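Local coordinates for uncharacterized protein (Bacteroides caccae, PDB 4R4K) that is of unknown function but adopts a cystatin-like fold of the NTF2 clan and holds polyethylene glycol fragments in pockets in the crystal, at residues A24-Y27 against T28-F32; L135-T138 against I139-V142. One frame throughout, in Å; residues are numbered along the deposited sequence.

Interaction 1 of 2, residues A24-Y27 against T28-F32; sequences AFQY and TRIKF. With ACT (acetate ion), chain E.
Phe25 and Arg29, four residues apart, lie against each other, the arginine chain running over one face of the ring. Arg29 CG sits 4.1 Å from the centroid of the Phe25 ring, 25° off its normal, a CH-pi contact displaced toward the rim. A bend at chi2 (-54°) folds the chain across the ring, placing Phe25 CZ above the centre of the guanidinium, 3.6 Å from Arg29 CZ. The two planes are 57° apart, too far from parallel for a flat stack. At the guanidinium edge, Arg29 NH2 gives a nearly straight hydrogen bond of 3.0 Å to O of an acetate, probably from the crystallisation liquor; NH2 also forms a salt bridge with Glu10, and NH1 bonds to Trp116 O. All this happens where, in this cystatin-like protein, helix 23-28 runs out into the loop leading to strand 38-41. Thr28 OG1 donates to Phe25 O at 2.7 Å, in the carbonyl plane and on a lone pair. Arg29 N turns to Gln26 O, 3.0 Å away and well above that carbonyl's plane. Beyond it, Ile30 CG1 packs 3.3 Å from Gln26 O, and a water lies within hydrogen-bonding distance of both Tyr27 O and Ile30 O.

Interaction 2 of 2, residues L135-T138 against I139-V142; sequences LKQT and IQQV
Residues 135-138 and 139-142 form successive turns of one alpha-helix, joined by four backbone hydrogen bonds, each from the N of residue i+4 to the O of residue i, that run from Ile139 N to Leu135 O through Val142 N to Thr138 O. This is the opening of helix 135-152, the C-terminal helix of the cystatin-like fold. Leu135, buried, and Ile139 meet through their branches: Ile139 CD1 lies 3.9 Å from Leu135 CG and equally near its CD1, the two chains crossing at a slant. With Leu135 CG anti to the backbone N (chi1 180°), its branch lies beside Ile139 CD1. Leu135 and Val142 both pack on Tyr126, while Thr138 touches Leu130 and turns its hydroxyl back to Glu134 O.

Three glutamines gather on another side of the helix. Gln137 is bent at chi2 (43°), which brings its amide alongside the next turn, with OE1 3.9 Å from Gln140 CB and NE2 3.9 Å from Gln141 CG. The side chains of Gln137 and Gln141 cross at about a right angle, with their amide planes 65° apart. The Gln140 amide leads away and hydrogen-bonds through NE2 to Glu144. A glycine in place of Gln141 would probably strip one of the two aliphatic neighbours from Gln137 NE2, leaving that amide freer to turn, and uncover Gln137 O on that side. Gln141 CG rests on the backbone of the preceding turn, 3.3 Å from Gln137 O.

Overall arrangement
Interaction 1 comes first along the chain, at the exit of helix 23-28, and interaction 2 follows near the C-terminus, at the start of helix 135-152. Their centres are 20 Å apart and their nearest atoms about 7 Å, so they do not touch. Helix 135-152 connects them indirectly: Gln26 packs on Phe149 and Tyr27 on Asn146, farther along the helix that interaction 2 begins. The loop of interaction 1 also bonds through Val118 to strand 116-123, an outermost strand of the five-stranded antiparallel sheet. Interaction 1 thus ties the N-terminal helical part to both the sheet and the C-terminal helix. Bound polyethylene glycol comes within about 8 Å of the Gln26 side chain and 6 Å of that of Gln141.

Interaction 1 of 2, residues A24-Y27 against T28-F32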
loop_
_atom_site.group_PDB
_atom_site.type_symbol
_atom_site.label_atom_id
_atom_site.label_comp_id
_atom_site.label_asym_id
_atom_site.label_seq_id
_atom_site.Cartn_x
_atom_site.Cartn_y
_atom_site.Cartn_z
ATOM N N ALA A 24 -6.108 -4.052 -13.398
ATOM C CA ALA A 24 -6.894 -5.296 -13.328
ATOM C C ALA A 24 -6.086 -6.414 -12.679
ATOM O O ALA A 24 -6.580 -7.095 -11.778
ATOM C CB ALA A 24 -7.342 -5.727 -14.711
ATOM N N PHE A 25 -4.826 -6.564 -13.072
ATOM C CA PHE A 25 -3.980 -7.586 -12.451
ATOM C C PHE A 25 -3.746 -7.284 -10.971
ATOM O O PHE A 25 -3.818 -8.178 -10.109
ATOM C CB PHE A 25 -2.644 -7.703 -13.178
ATOM C CG PHE A 25 -1.720 -8.723 -12.587
ATOM C CD1 PHE A 25 -1.923 -10.066 -12.802
ATOM C CD2 PHE A 25 -0.644 -8.335 -11.776
ATOM C CE1 PHE A 25 -1.056 -10.998 -12.261
ATOM C CE2 PHE A 25 0.224 -9.266 -11.224
ATOM C CZ PHE A 25 0.009 -10.603 -11.468
ATOM N N GLN A 26 -3.428 -6.024 -10.672
ATOM C CA GLN A 26 -3.183 -5.622 -9.291
ATOM C C GLN A 26 -4.318 -6.044 -8.341
ATOM O O GLN A 26 -4.079 -6.632 -7.277
ATOM C CB GLN A 26 -2.920 -4.105 -9.207
ATOM C CG GLN A 26 -2.616 -3.651 -7.796
ATOM C CD GLN A 26 -1.941 -2.281 -7.650
ATOM O OE1 GLN A 26 -2.195 -1.589 -6.672
ATOM N NE2 GLN A 26 -1.093 -1.890 -8.612
ATOM N N TYR A 27 -5.558 -5.746 -8.736
ATOM C CA TYR A 27 -6.694 -6.114 -7.902
ATOM C C TYR A 27 -6.794 -7.624 -7.653
ATOM O O TYR A 27 -7.169 -8.068 -6.552
ATOM C CB TYR A 27 -8.007 -5.634 -8.503
ATOM C CG TYR A 27 -8.303 -4.180 -8.302
ATOM C CD1 TYR A 27 -8.406 -3.645 -7.023
ATOM C CD2 TYR A 27 -8.499 -3.350 -9.390
ATOM C CE1 TYR A 27 -8.717 -2.301 -6.843
ATOM C CE2 TYR A 27 -8.792 -2.020 -9.230
ATOM C CZ TYR A 27 -8.903 -1.511 -7.952
ATOM O OH TYR A 27 -9.170 -0.199 -7.808
ATOM N N THR A 28 -6.389 -8.422 -8.620
ATOM C CA THR A 28 -6.430 -9.898 -8.450
ATOM C C THR A 28 -5.395 -10.411 -7.464
ATOM O O THR A 28 -5.508 -11.549 -6.991
ATOM C CB THR A 28 -6.239 -10.688 -9.783
ATOM O OG1 THR A 28 -4.892 -10.623 -10.272
ATOM C CG2 THR A 28 -7.235 -10.256 -10.858
ATOM N N ARG A 29 -4.373 -9.598 -7.164
ATOM C CA ARG A 29 -3.281 -10.011 -6.283
ATOM C C ARG A 29 -3.259 -9.324 -4.931
ATOM O O ARG A 29 -2.215 -9.192 -4.299
ATOM C CB ARG A 29 -1.953 -9.850 -6.996
ATOM C CG ARG A 29 -1.785 -10.747 -8.191
ATOM C CD ARG A 29 -2.013 -12.225 -7.873
ATOM N NE ARG A 29 -1.557 -13.043 -8.982
ATOM C CZ ARG A 29 -0.291 -13.382 -9.210
ATOM N NH1 ARG A 29 0.695 -13.040 -8.383
ATOM N NH2 ARG A 29 -0.006 -14.079 -10.290
ATOM N N ILE A 30 -4.431 -8.920 -4.473
ATOM C CA ILE A 30 -4.578 -8.381 -3.143
ATOM C C ILE A 30 -5.623 -9.216 -2.422
ATOM O O ILE A 30 -6.701 -9.456 -2.971
ATOM C CB ILE A 30 -5.010 -6.911 -3.168
ATOM C CG1 ILE A 30 -3.998 -6.084 -3.982
ATOM C CG2 ILE A 30 -5.106 -6.414 -1.731
ATOM C CD1 ILE A 30 -4.476 -4.704 -4.380
ATOM N N LYS A 31 -5.276 -9.698 -1.230
ATOM C CA LYS A 31 -6.200 -10.513 -0.439
ATOM C C LYS A 31 -7.025 -9.637 0.510
ATOM O O LYS A 31 -6.593 -9.314 1.603
ATOM C CB LYS A 31 -5.447 -11.608 0.317
ATOM C CG LYS A 31 -4.926 -12.715 -0.610
ATOM C CD LYS A 31 -4.216 -13.829 0.145
ATOM C CE LYS A 31 -4.125 -15.140 -0.650
ATOM N NZ LYS A 31 -5.253 -15.371 -1.601
ATOM N N PHE A 32 -8.212 -9.247 0.055
ATOM C CA PHE A 32 -9.138 -8.434 0.816
ATOM C C PHE A 32 -10.057 -9.321 1.649
ATOM O O PHE A 32 -10.428 -10.404 1.198
ATOM C CB PHE A 32 -10.007 -7.588 -0.127
ATOM C CG PHE A 32 -9.237 -6.574 -0.938
ATOM C CD1 PHE A 32 -8.710 -5.437 -0.336
ATOM C CD2 PHE A 32 -9.069 -6.726 -2.331
ATOM C CE1 PHE A 32 -8.020 -4.498 -1.077
ATOM C CE2 PHE A 32 -8.376 -5.773 -3.085
ATOM C CZ PHE A 32 -7.852 -4.662 -2.460
HETATM C C ACT E . -2.971 -14.817 -13.168
HETATM O O ACT E . -1.884 -14.825 -12.572
HETATM O OXT ACT E . -3.671 -15.848 -13.226
HETATM C CH3 ACT E . -3.444 -13.556 -13.828
HETATM O O HOH W 1 -8.698 -9.413 -4.968
#

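Interaction 2 of 2, residues L135-T138 against I139-V142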
loop_
_atom_site.group_PDB
_atom_site.type_symbol
_atom_site.label_atom_id
_atom_site.label_comp_id
_atom_site.label_asym_id
_atom_site.label_seq_id
_atom_site.Cartn_x
_atom_site.Cartn_y
_atom_site.Cartn_z
ATOM N N LEU A 135 -13.786 10.350 5.890
ATOM C CA LEU A 135 -13.494 9.025 5.310
ATOM C C LEU A 135 -14.203 8.800 3.965
ATOM O O LEU A 135 -13.568 8.452 2.970
ATOM C CB LEU A 135 -13.834 7.893 6.276
ATOM C CG LEU A 135 -13.554 6.479 5.711
ATOM C CD1 LEU A 135 -12.094 6.321 5.289
ATOM C CD2 LEU A 135 -13.914 5.415 6.732
ATOM N N LYS A 136 -15.497 9.076 3.898
ATOM C CA LYS A 136 -16.230 8.870 2.628
ATOM C C LYS A 136 -15.644 9.649 1.451
ATOM O O LYS A 136 -15.448 9.105 0.338
ATOM C CB LYS A 136 -17.708 9.208 2.800
ATOM C CG LYS A 136 -18.584 8.830 1.610
ATOM C CD LYS A 136 -20.083 8.794 1.949
ATOM C CE LYS A 136 -20.651 7.378 1.824
ATOM N NZ LYS A 136 -22.143 7.330 1.832
ATOM N N GLN A 137 -15.349 10.921 1.669
ATOM C CA GLN A 137 -14.781 11.736 0.604
ATOM C C GLN A 137 -13.343 11.315 0.260
ATOM O O GLN A 137 -12.914 11.443 -0.871
ATOM C CB GLN A 137 -14.855 13.220 0.945
ATOM C CG GLN A 137 -14.502 14.164 -0.221
ATOM C CD GLN A 137 -15.112 13.783 -1.586
ATOM O OE1 GLN A 137 -16.275 13.372 -1.690
ATOM N NE2 GLN A 137 -14.309 13.918 -2.647
ATOM N N THR A 138 -12.588 10.848 1.246
ATOM C CA THR A 138 -11.246 10.327 0.993
ATOM C C THR A 138 -11.300 9.109 0.082
ATOM O O THR A 138 -10.519 8.986 -0.863
ATOM C CB THR A 138 -10.544 9.987 2.303
ATOM O OG1 THR A 138 -10.443 11.190 3.051
ATOM C CG2 THR A 138 -9.133 9.423 2.084
ATOM N N ILE A 139 -12.226 8.214 0.372
ATOM C CA ILE A 139 -12.421 7.040 -0.469
ATOM C C ILE A 139 -12.750 7.447 -1.923
ATOM O O ILE A 139 -12.239 6.869 -2.861
ATOM C CB ILE A 139 -13.480 6.108 0.134
ATOM C CG1 ILE A 139 -12.949 5.488 1.436
ATOM C CG2 ILE A 139 -13.854 5.020 -0.859
ATOM C CD1 ILE A 139 -14.006 4.784 2.271
ATOM N N GLN A 140 -13.572 8.480 -2.082
ATOM C CA GLN A 140 -13.895 8.997 -3.406
ATOM C C GLN A 140 -12.647 9.606 -4.087
ATOM O O GLN A 140 -12.495 9.481 -5.290
ATOM C CB GLN A 140 -15.036 10.018 -3.325
ATOM C CG GLN A 140 -15.407 10.681 -4.655
ATOM C CD GLN A 140 -15.889 9.697 -5.719
ATOM O OE1 GLN A 140 -16.512 8.688 -5.406
ATOM N NE2 GLN A 140 -15.592 9.992 -6.976
ATOM N N GLN A 141 -11.802 10.301 -3.324
ATOM C CA GLN A 141 -10.542 10.846 -3.863
ATOM C C GLN A 141 -9.644 9.724 -4.370
ATOM O O GLN A 141 -9.023 9.839 -5.436
ATOM C CB GLN A 141 -9.817 11.689 -2.817
ATOM C CG GLN A 141 -10.490 13.022 -2.546
ATOM C CD GLN A 141 -9.980 13.717 -1.296
ATOM O OE1 GLN A 141 -8.989 13.302 -0.688
ATOM N NE2 GLN A 141 -10.669 14.785 -0.903
ATOM N N VAL A 142 -9.566 8.645 -3.604
ATOM C CA VAL A 142 -8.805 7.459 -4.011
ATOM C C VAL A 142 -9.367 6.857 -5.296
ATOM O O VAL A 142 -8.628 6.515 -6.221
ATOM C CB VAL A 142 -8.753 6.415 -2.879
ATOM C CG1 VAL A 142 -8.213 5.079 -3.398
ATOM C CG2 VAL A 142 -7.913 6.948 -1.727
#